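Phytase (Debaryomyces castellii, PDB 2GFI) hydrolyses phytate as a 3-phytase of the histidine acid phosphatase family, releasing phosphate from inositol hexakisphosphate. Local coordinates at residues Phe212-Asn217 against Tyr293-Gly298. Sequence-based numbering, arbitrary orientation.
Sequences FNYNEN and YSNSAG
Y214, on loop 212-217, reaches the C-terminal end of helix 277-295 and bonds to the carbonyl of S294, near the predicted active site of this histidine acid phosphatase fold. Its OH donates to S294 O over a short 2.6 Å, from above the carbonyl plane, 44° out of it. With CG anti to the backbone N (chi1 167°), the hydroxyl is carried to the helix end, and S294 O lies at the ring's edge, near its plane. A phenylalanine in place of Y214 would probably leave S294 O without this donor. N217 N donates to N215 OD1 in an Asx turn.

Other polar groups come close without bonding. N295 OD1 sits 3.4 Å from Y214 OH at too poor an angle, ring and amide planes 53° apart; the amide's other end, ND2, donates to E337 OE2 of helix 333-343, and this side chain is about 6 Å from that of D333, the predicted proton donor. One face of the Y214 ring carries E216 N, 3.9 Å above its centre. E216 O faces S294, whose CB and OG both lie 3.2 Å from it, though OG bonds D290 O within the helix.

The Y214 side chain packs on I338 of helix 333-343 and on T302 and I305 of helix 302-318. A water bridges the two backbones, within hydrogen-bonding distance of E216 O (2.6 Å) and Y293 O (2.7 Å).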
loop_
_atom_site.group_PDB
_atom_site.type_symbol
_atom_site.label_atom_id
_atom_site.label_comp_id
_atom_site.label_asym_id
_atom_site.label_seq_id
_atom_site.Cartn_x
_atom_site.Cartn_y
_atom_site.Cartn_z
ATOM N N PHE A 212 -24.829 -2.045 41.332
ATOM C CA PHE A 212 -26.115 -1.341 41.433
ATOM C C PHE A 212 -25.966 0.157 41.519
ATOM O O PHE A 212 -26.827 0.873 41.036
ATOM C CB PHE A 212 -26.982 -1.909 42.579
ATOM C CG PHE A 212 -27.273 -3.389 42.417
ATOM C CD1 PHE A 212 -27.724 -3.890 41.188
ATOM C CD2 PHE A 212 -27.049 -4.283 43.455
ATOM C CE1 PHE A 212 -27.959 -5.238 41.008
ATOM C CE2 PHE A 212 -27.293 -5.660 43.281
ATOM C CZ PHE A 212 -27.745 -6.126 42.058
ATOM N N ASN A 213 -24.869 0.630 42.111
ATOM C CA ASN A 213 -24.609 2.075 42.217
ATOM C C ASN A 213 -23.973 2.713 40.999
ATOM O O ASN A 213 -23.749 3.919 40.967
ATOM C CB ASN A 213 -23.796 2.379 43.476
ATOM C CG ASN A 213 -24.499 1.891 44.734
ATOM O OD1 ASN A 213 -25.727 1.765 44.752
ATOM N ND2 ASN A 213 -23.732 1.595 45.776
ATOM N N TYR A 214 -23.684 1.899 39.994
ATOM C CA TYR A 214 -23.094 2.380 38.766
ATOM C C TYR A 214 -24.198 2.939 37.889
ATOM O O TYR A 214 -25.122 2.239 37.505
ATOM C CB TYR A 214 -22.308 1.273 38.060
ATOM C CG TYR A 214 -21.916 1.585 36.635
ATOM C CD1 TYR A 214 -21.113 2.689 36.332
ATOM C CD2 TYR A 214 -22.347 0.764 35.577
ATOM C CE1 TYR A 214 -20.755 2.975 34.989
ATOM C CE2 TYR A 214 -22.001 1.035 34.252
ATOM C CZ TYR A 214 -21.201 2.144 33.969
ATOM O OH TYR A 214 -20.851 2.421 32.672
ATOM N N ASN A 215 -24.105 4.227 37.599
ATOM C CA ASN A 215 -25.029 4.830 36.679
ATOM C C ASN A 215 -24.273 5.264 35.419
ATOM O O ASN A 215 -23.567 6.277 35.431
ATOM C CB ASN A 215 -25.758 6.000 37.365
ATOM C CG ASN A 215 -26.775 6.650 36.474
ATOM O OD1 ASN A 215 -27.211 6.082 35.463
ATOM N ND2 ASN A 215 -27.168 7.861 36.837
ATOM N N GLU A 216 -24.413 4.488 34.337
ATOM C CA GLU A 216 -23.721 4.805 33.081
ATOM C C GLU A 216 -24.158 6.147 32.546
ATOM O O GLU A 216 -23.399 6.817 31.847
ATOM C CB GLU A 216 -23.895 3.711 32.021
ATOM C CG GLU A 216 -25.326 3.394 31.626
ATOM C CD GLU A 216 -25.396 2.477 30.417
ATOM O OE1 GLU A 216 -24.436 1.660 30.224
ATOM O OE2 GLU A 216 -26.403 2.566 29.650
ATOM N N ASN A 217 -25.376 6.550 32.894
ATOM C CA ASN A 217 -25.888 7.831 32.429
ATOM C C ASN A 217 -25.705 8.994 33.381
ATOM O O ASN A 217 -26.235 10.070 33.146
ATOM C CB ASN A 217 -27.335 7.692 31.982
ATOM C CG ASN A 217 -27.473 6.725 30.835
ATOM O OD1 ASN A 217 -28.175 5.706 30.939
ATOM N ND2 ASN A 217 -26.768 7.003 29.741
ATOM N N TYR A 293 -17.246 9.374 29.760
ATOM C CA TYR A 293 -18.018 9.759 30.942
ATOM C C TYR A 293 -18.960 8.680 31.464
ATOM O O TYR A 293 -19.420 8.742 32.611
ATOM C CB TYR A 293 -18.779 11.066 30.704
ATOM C CG TYR A 293 -17.901 12.277 30.817
ATOM C CD1 TYR A 293 -17.487 12.729 32.073
ATOM C CD2 TYR A 293 -17.453 12.968 29.657
ATOM C CE1 TYR A 293 -16.670 13.824 32.198
ATOM C CE2 TYR A 293 -16.635 14.065 29.768
ATOM C CZ TYR A 293 -16.252 14.495 31.050
ATOM O OH TYR A 293 -15.466 15.586 31.225
ATOM N N SER A 294 -19.241 7.702 30.618
ATOM C CA SER A 294 -20.109 6.598 30.973
ATOM C C SER A 294 -19.333 5.359 31.358
ATOM O O SER A 294 -19.657 4.711 32.342
ATOM C CB SER A 294 -21.024 6.282 29.794
ATOM O OG SER A 294 -21.574 7.500 29.360
ATOM N N ASN A 295 -18.310 5.029 30.570
ATOM C CA ASN A 295 -17.625 3.742 30.693
ATOM C C ASN A 295 -16.187 3.818 31.152
ATOM O O ASN A 295 -15.531 2.789 31.248
ATOM C CB ASN A 295 -17.630 2.992 29.366
ATOM C CG ASN A 295 -18.986 2.942 28.725
ATOM O OD1 ASN A 295 -19.996 2.868 29.411
ATOM N ND2 ASN A 295 -19.014 2.962 27.383
ATOM N N SER A 296 -15.694 5.022 31.392
ATOM C CA SER A 296 -14.318 5.186 31.782
ATOM C C SER A 296 -14.201 6.128 32.983
ATOM O O SER A 296 -15.154 6.302 33.743
ATOM C CB SER A 296 -13.514 5.684 30.581
ATOM O OG SER A 296 -12.134 5.451 30.760
ATOM N N ALA A 297 -13.044 6.743 33.150
ATOM C CA ALA A 297 -12.721 7.475 34.364
ATOM C C ALA A 297 -13.588 8.717 34.602
ATOM O O ALA A 297 -13.541 9.314 35.682
ATOM C CB ALA A 297 -11.220 7.836 34.380
ATOM N N GLY A 298 -14.361 9.110 33.600
ATOM C CA GLY A 298 -15.348 10.187 33.760
ATOM C C GLY A 298 -16.410 9.771 34.761
ATOM O O GLY A 298 -16.980 10.595 35.444
HETATM O O HOH W 1 -21.891 8.244 33.468
#